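Local coordinates for alpha-n-acetylglucosaminidase family protein (Clostridium perfringens, PDB 4A41) that binds galactose through a family 32 carbohydrate-binding module, probably directing an enzyme that hydrolyses terminal alpha-linked N-acetylglucosamine to its glycan substrates, at residues N56-T61 / L89-A94; E103-E108 / F113-E118. All coordinates share one frame; numbering follows the deposited sequence.

Contact 1: residues N56-T61 / L89-A94. With CA (calcium ion), chain B; GAL (beta-D-galactopyranose), chain C.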
loop_
_atom_site.group_PDB
_atom_site.type_symbol
_atom_site.label_atom_id
_atom_site.label_comp_id
_atom_site.label_asym_id
_atom_site.label_seq_id
_atom_site.Cartn_x
_atom_site.Cartn_y
_atom_site.Cartn_z
ATOM N N ASN A 56 14.152 2.356 2.814
ATOM C CA ASN A 56 14.384 2.016 4.226
ATOM C C ASN A 56 13.264 2.386 5.189
ATOM O O ASN A 56 13.291 1.967 6.327
ATOM C CB ASN A 56 15.708 2.617 4.749
ATOM C CG ASN A 56 15.697 4.126 4.720
ATOM O OD1 ASN A 56 15.294 4.714 3.730
ATOM N ND2 ASN A 56 16.149 4.768 5.802
ATOM N N THR A 57 12.287 3.172 4.735
ATOM C CA THR A 57 11.163 3.579 5.589
ATOM C C THR A 57 9.899 2.868 5.125
ATOM O O THR A 57 9.660 2.705 3.913
ATOM C CB THR A 57 10.911 5.084 5.550
ATOM O OG1 THR A 57 10.455 5.471 4.243
ATOM C CG2 THR A 57 12.179 5.871 5.823
ATOM N N ILE A 58 9.079 2.473 6.096
ATOM C CA ILE A 58 7.909 1.668 5.769
ATOM C C ILE A 58 6.670 2.140 6.512
ATOM O O ILE A 58 6.749 2.628 7.646
ATOM C CB ILE A 58 8.161 0.141 6.064
ATOM C CG1 ILE A 58 8.200 -0.148 7.584
ATOM C CG2 ILE A 58 9.427 -0.348 5.297
ATOM C CD1 ILE A 58 8.529 -1.596 7.956
ATOM N N TRP A 59 5.514 2.034 5.853
ATOM C CA TRP A 59 4.242 1.977 6.593
ATOM C C TRP A 59 4.208 0.632 7.292
ATOM O O TRP A 59 4.654 -0.379 6.717
ATOM C CB TRP A 59 3.064 2.043 5.625
ATOM C CG TRP A 59 1.752 1.635 6.227
ATOM C CD1 TRP A 59 1.115 2.222 7.285
ATOM C CD2 TRP A 59 0.916 0.546 5.809
ATOM N NE1 TRP A 59 -0.064 1.559 7.559
ATOM C CE2 TRP A 59 -0.218 0.539 6.660
ATOM C CE3 TRP A 59 1.005 -0.419 4.777
ATOM C CZ2 TRP A 59 -1.246 -0.400 6.529
ATOM C CZ3 TRP A 59 -0.030 -1.347 4.634
ATOM C CH2 TRP A 59 -1.148 -1.319 5.503
ATOM N N HIS A 60 3.707 0.612 8.516
ATOM C CA HIS A 60 3.492 -0.665 9.225
ATOM C C HIS A 60 2.224 -0.509 10.045
ATOM O O HIS A 60 1.987 0.558 10.656
ATOM C CB HIS A 60 4.689 -0.940 10.177
ATOM C CG HIS A 60 4.802 -2.351 10.706
ATOM N ND1 HIS A 60 3.880 -2.920 11.565
ATOM C CD2 HIS A 60 5.778 -3.285 10.531
ATOM C CE1 HIS A 60 4.290 -4.129 11.913
ATOM N NE2 HIS A 60 5.435 -4.375 11.303
ATOM N N THR A 61 1.390 -1.540 10.063
ATOM C CA THR A 61 0.188 -1.505 10.884
ATOM C C THR A 61 0.583 -1.315 12.359
ATOM O O THR A 61 1.683 -1.700 12.773
ATOM C CB THR A 61 -0.652 -2.807 10.722
ATOM O OG1 THR A 61 0.207 -3.956 10.815
ATOM C CG2 THR A 61 -1.375 -2.822 9.342
ATOM N N LEU A 89 6.531 -2.509 -2.993
ATOM C CA LEU A 89 7.885 -2.871 -2.569
ATOM C C LEU A 89 7.867 -3.160 -1.076
ATOM O O LEU A 89 7.578 -2.268 -0.260
ATOM C CB LEU A 89 8.900 -1.762 -2.892
ATOM C CG LEU A 89 10.347 -2.080 -2.479
ATOM C CD1 LEU A 89 10.905 -3.195 -3.384
ATOM C CD2 LEU A 89 11.218 -0.822 -2.561
ATOM N N PRO A 90 8.136 -4.421 -0.686
ATOM C CA PRO A 90 8.205 -4.767 0.724
ATOM C C PRO A 90 9.401 -4.123 1.396
ATOM O O PRO A 90 10.358 -3.674 0.732
ATOM C CB PRO A 90 8.468 -6.283 0.706
ATOM C CG PRO A 90 7.904 -6.752 -0.628
ATOM C CD PRO A 90 8.224 -5.611 -1.555
ATOM N N ARG A 91 9.329 -4.100 2.726
ATOM C CA ARG A 91 10.486 -3.752 3.552
ATOM C C ARG A 91 11.713 -4.612 3.163
ATOM O O ARG A 91 11.563 -5.720 2.620
ATOM C CB ARG A 91 10.126 -3.954 5.021
ATOM C CG ARG A 91 10.030 -5.422 5.439
ATOM C CD ARG A 91 9.505 -5.590 6.852
ATOM N NE ARG A 91 10.347 -4.895 7.829
ATOM C CZ ARG A 91 9.975 -4.653 9.089
ATOM N NH1 ARG A 91 8.807 -5.087 9.557
ATOM N NH2 ARG A 91 10.815 -4.023 9.917
ATOM N N SER A 92 12.890 -4.090 3.500
ATOM C CA SER A 92 14.142 -4.767 3.186
ATOM C C SER A 92 14.804 -5.324 4.426
ATOM O O SER A 92 14.797 -4.703 5.488
ATOM C CB SER A 92 15.120 -3.830 2.480
ATOM O OG SER A 92 16.207 -4.572 1.947
ATOM N N GLY A 93 15.349 -6.528 4.283
ATOM C CA GLY A 93 16.180 -7.098 5.340
ATOM C C GLY A 93 15.465 -7.776 6.485
ATOM O O GLY A 93 16.120 -8.285 7.396
ATOM N N ALA A 94 14.132 -7.792 6.435
ATOM C CA ALA A 94 13.280 -8.465 7.424
ATOM C C ALA A 94 11.917 -8.673 6.759
ATOM O O ALA A 94 11.712 -8.179 5.637
ATOM C CB ALA A 94 13.140 -7.611 8.675
HETATM CA CA CA B . 9.397 4.433 2.181
HETATM C C1 GAL C . 9.904 -6.052 14.949
HETATM C C2 GAL C . 10.047 -5.450 13.564
HETATM C C3 GAL C . 9.020 -4.317 13.439
HETATM C C4 GAL C . 7.629 -4.844 13.765
HETATM C C5 GAL C . 7.639 -5.488 15.155
HETATM C C6 GAL C . 6.268 -6.043 15.537
HETATM O O1 GAL C . 10.784 -7.138 15.028
HETATM O O2 GAL C . 11.376 -4.986 13.332
HETATM O O3 GAL C . 9.124 -3.784 12.125
HETATM O O4 GAL C . 7.246 -5.816 12.771
HETATM O O5 GAL C . 8.583 -6.541 15.103
HETATM O O6 GAL C . 6.249 -6.509 16.886
#
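The end of Ile58 packs over the guanidinium of Arg91, its CD1 methyl above the centre of one face, 3.6 Å from Arg91 CZ. A second methyl, Ile58 CG2, packs on Arg91 CB at 3.7 Å, so the isoleucine supports both the base and the head of the arginine. Carbon is well suited to that face, because it leaves every N-H, all of which point outward in the plane, available for polar partners. The bend at chi3 (-58°) in an otherwise extended chain turns the head toward the sugar, and there Arg91 NH1 and NH2 both donate to galactose O3, at 2.9 and 2.8 Å respectively. Asn96 O takes a further bond from NH1, which fixes the rotation of the group.

His60 stands nearly upright to the guanidinium, the two planes 85° apart, with Arg91 NH1 near the plane of the imidazole at its CD2 edge. This is the galactose pocket of a family 32 carbohydrate-binding module, an F5/8 type C beta-sandwich whose loops at one end form the binding site. His60 NE2 and galactose O4 are hydrogen-bonded at 2.7 Å, while ND1 donates to Thr61 O almost straight (168°), in the ring plane and on a carbonyl lone pair. The histidine thus spans backbone and sugar, one nitrogen for each. Tyr63 and Phe151 meet its ring from elsewhere in the pocket, and Glu44 and Asn96 also bond the galactose. Just before Ile58, Thr57 gives calcium both its carbonyl O and OG1, a chelation that ties down the chain leading into the pocket.

Contact 2: residues E103-E108 / F113-E118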
loop_
_atom_site.group_PDB
_atom_site.type_symbol
_atom_site.label_atom_id
_atom_site.label_comp_id
_atom_site.label_asym_id
_atom_site.label_seq_id
_atom_site.Cartn_x
_atom_site.Cartn_y
_atom_site.Cartn_z
ATOM N N GLU A 103 -6.047 -7.323 -1.755
ATOM C CA GLU A 103 -6.970 -6.789 -2.771
ATOM C C GLU A 103 -6.480 -5.391 -3.099
ATOM O O GLU A 103 -5.917 -4.693 -2.221
ATOM C CB GLU A 103 -8.401 -6.744 -2.246
ATOM C CG GLU A 103 -8.874 -8.101 -1.807
ATOM C CD GLU A 103 -10.354 -8.164 -1.498
ATOM O OE1 GLU A 103 -11.073 -7.129 -1.526
ATOM O OE2 GLU A 103 -10.800 -9.286 -1.185
ATOM N N LEU A 104 -6.701 -4.971 -4.336
ATOM C CA LEU A 104 -6.486 -3.583 -4.745
ATOM C C LEU A 104 -7.835 -3.010 -5.134
ATOM O O LEU A 104 -8.562 -3.620 -5.935
ATOM C CB LEU A 104 -5.492 -3.516 -5.903
ATOM C CG LEU A 104 -4.985 -2.094 -6.147
ATOM C CD1 LEU A 104 -3.949 -1.634 -5.110
ATOM C CD2 LEU A 104 -4.410 -1.982 -7.539
ATOM N N HIS A 105 -8.180 -1.883 -4.534
ATOM C CA HIS A 105 -9.450 -1.184 -4.808
ATOM C C HIS A 105 -9.174 0.230 -5.305
ATOM O O HIS A 105 -8.123 0.800 -5.017
ATOM C CB HIS A 105 -10.338 -1.052 -3.543
ATOM C CG HIS A 105 -10.676 -2.349 -2.852
ATOM N ND1 HIS A 105 -11.412 -2.380 -1.684
ATOM C CD2 HIS A 105 -10.388 -3.643 -3.147
ATOM C CE1 HIS A 105 -11.549 -3.636 -1.282
ATOM N NE2 HIS A 105 -10.936 -4.423 -2.149
ATOM N N VAL A 106 -10.139 0.817 -6.027
ATOM C CA VAL A 106 -10.024 2.212 -6.451
ATOM C C VAL A 106 -11.304 2.977 -6.095
ATOM O O VAL A 106 -12.370 2.371 -5.868
ATOM C CB VAL A 106 -9.743 2.363 -7.979
ATOM C CG1 VAL A 106 -8.459 1.678 -8.367
ATOM C CG2 VAL A 106 -10.891 1.793 -8.765
ATOM N N SER A 107 -11.202 4.297 -6.029
ATOM C CA SER A 107 -12.364 5.158 -5.786
ATOM C C SER A 107 -12.201 6.389 -6.645
ATOM O O SER A 107 -11.077 6.771 -6.977
ATOM C CB SER A 107 -12.447 5.586 -4.313
ATOM O OG SER A 107 -13.571 6.446 -4.078
ATOM N N GLU A 108 -13.319 7.006 -7.008
ATOM C CA GLU A 108 -13.313 8.313 -7.654
ATOM C C GLU A 108 -13.930 9.381 -6.743
ATOM O O GLU A 108 -14.119 10.530 -7.161
ATOM C CB GLU A 108 -14.053 8.234 -8.997
ATOM C CG GLU A 108 -13.282 7.438 -10.001
ATOM C CD GLU A 108 -14.082 7.207 -11.248
ATOM O OE1 GLU A 108 -14.093 8.126 -12.100
ATOM O OE2 GLU A 108 -14.701 6.117 -11.355
ATOM N N PHE A 113 -15.491 2.547 -2.764
ATOM C CA PHE A 113 -14.393 1.809 -3.431
ATOM C C PHE A 113 -14.902 0.618 -4.239
ATOM O O PHE A 113 -15.956 0.059 -3.929
ATOM C CB PHE A 113 -13.321 1.367 -2.402
ATOM C CG PHE A 113 -12.420 2.497 -1.951
ATOM C CD1 PHE A 113 -12.841 3.426 -0.994
ATOM C CD2 PHE A 113 -11.167 2.663 -2.527
ATOM C CE1 PHE A 113 -12.025 4.495 -0.614
ATOM C CE2 PHE A 113 -10.346 3.701 -2.148
ATOM C CZ PHE A 113 -10.765 4.637 -1.218
ATOM N N ARG A 114 -14.145 0.221 -5.255
ATOM C CA ARG A 114 -14.457 -0.945 -6.067
ATOM C C ARG A 114 -13.194 -1.772 -6.265
ATOM O O ARG A 114 -12.094 -1.199 -6.405
ATOM C CB ARG A 114 -15.083 -0.537 -7.415
ATOM C CG ARG A 114 -14.168 0.204 -8.390
ATOM C CD ARG A 114 -14.915 0.708 -9.642
ATOM N NE ARG A 114 -13.990 1.348 -10.599
ATOM C CZ ARG A 114 -13.768 2.661 -10.683
ATOM N NH1 ARG A 114 -14.381 3.518 -9.863
ATOM N NH2 ARG A 114 -12.914 3.124 -11.576
ATOM N N LYS A 115 -13.344 -3.090 -6.198
ATOM C CA LYS A 115 -12.226 -4.003 -6.331
ATOM C C LYS A 115 -11.791 -4.145 -7.776
ATOM O O LYS A 115 -12.603 -4.444 -8.676
ATOM C CB LYS A 115 -12.556 -5.361 -5.707
ATOM C CG LYS A 115 -11.438 -6.395 -5.798
ATOM C CD LYS A 115 -11.778 -7.707 -5.032
ATOM C CE LYS A 115 -12.981 -8.406 -5.657
ATOM N NZ LYS A 115 -13.366 -9.572 -4.785
ATOM N N ILE A 116 -10.493 -3.965 -8.010
ATOM C CA ILE A 116 -9.914 -4.209 -9.338
ATOM C C ILE A 116 -8.877 -5.340 -9.466
ATOM O O ILE A 116 -8.546 -5.762 -10.582
ATOM C CB ILE A 116 -9.350 -2.893 -9.975
ATOM C CG1 ILE A 116 -8.148 -2.350 -9.176
ATOM C CG2 ILE A 116 -10.479 -1.876 -10.090
ATOM C CD1 ILE A 116 -7.317 -1.273 -9.957
ATOM N N SER A 117 -8.377 -5.822 -8.329
ATOM C CA SER A 117 -7.375 -6.890 -8.310
ATOM C C SER A 117 -7.402 -7.611 -6.976
ATOM O O SER A 117 -7.741 -7.022 -5.949
ATOM C CB SER A 117 -5.960 -6.329 -8.549
ATOM O OG SER A 117 -5.047 -7.368 -8.838
ATOM N N GLU A 118 -7.023 -8.885 -7.009
ATOM C CA GLU A 118 -6.900 -9.689 -5.788
ATOM C C GLU A 118 -6.021 -10.886 -6.085
ATOM O O GLU A 118 -5.940 -11.354 -7.220
ATOM C CB GLU A 118 -8.277 -10.134 -5.259
ATOM C CG GLU A 118 -8.977 -11.123 -6.171
ATOM C CD GLU A 118 -10.417 -11.341 -5.787
ATOM O OE1 GLU A 118 -10.732 -11.477 -4.588
ATOM O OE2 GLU A 118 -11.259 -11.387 -6.709
HETATM O O HOH W 1 -9.748 -11.499 -2.154
HETATM O O HOH W 2 -13.369 -9.474 -2.100
#
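Arg114 leaves the backbone with CG between N and the carbonyl carbon (chi1 67°) and then runs extended to NE, which carries its guanidinium across Val106 toward Glu108. Val106 CG2 lies over the centre of the guanidinium face, 3.6 Å from Arg114 CZ. Arg114 NH1 reaches Glu108 OE2 at 3.0 Å in a salt bridge on the anti lone pair, the oxygen lying off the guanidinium plane and the two planes turned 70° apart. NH2 is held separately by Lys136 O and Thr135 OG1, so the long arginine also reaches strand 128-137. Phe113, with chi1 at -76°, sets its ring over Ser107: the serine CB makes a CH-pi contact 3.5 Å from the ring centroid. Ser107 OG turns instead to the hairpin turn, bonding Asn112 O and the backbone nitrogens of Asp109 and Gly110.

The two strands form an antiparallel beta hairpin at one margin of the five-stranded sheet of the sandwich, with 113-120 outermost. A classic beta bulge interrupts the pairing: Ile116 and Ser117 both face Leu104, whose carbonyl O accepts from Ile116 N at 2.9 Å and from Ser117 N at 3.3 Å. Ile116 CD1 touches both Val106 CG1 and Leu104 CD2, and this branched apolar trio faces the opposite sheet, where Phe132 meets Leu104 and Ile116.

On the face of Glu103, His105, Lys115 and Glu118, more open to solvent, polar side chains can pair with each other and with water. His105 NE2 donates to Glu103 OE1 at 2.8 Å, with the oxygen exactly in the ring plane. Glu103 OE2 lies 4.0 Å from Glu118 OE1, a close approach of like charges that a bridging water and Lys115 probably ease: the lysine amine forms a weak salt bridge with Glu118, and a second water links it to Glu103 OE2.

How the contacts relate
Contacts 1 and 2 lie on opposite sides of the domain centre, about 22 Å apart between centres, and share no strand. Contact 1 is small and largely buried, joining the short strand 59-60 and its approach to a loop after strand 80-89; its polar groups turn largely to galactose and calcium, with some bonds to backbone carbonyls, and none bonds across the two segments. Contact 2 is far larger and only partly buried. Backbone hydrogen bonds hold its neighbouring strands together, with Leu104, Val106 and Ile116 toward the opposite sheet and the cluster of Glu103, His105, Lys115 and Glu118 on the other face. An arginine guanidinium is backed by an aliphatic methyl in both: Arg91 serves the sugar, whereas Arg114 serves a carboxylate and strand 128-137.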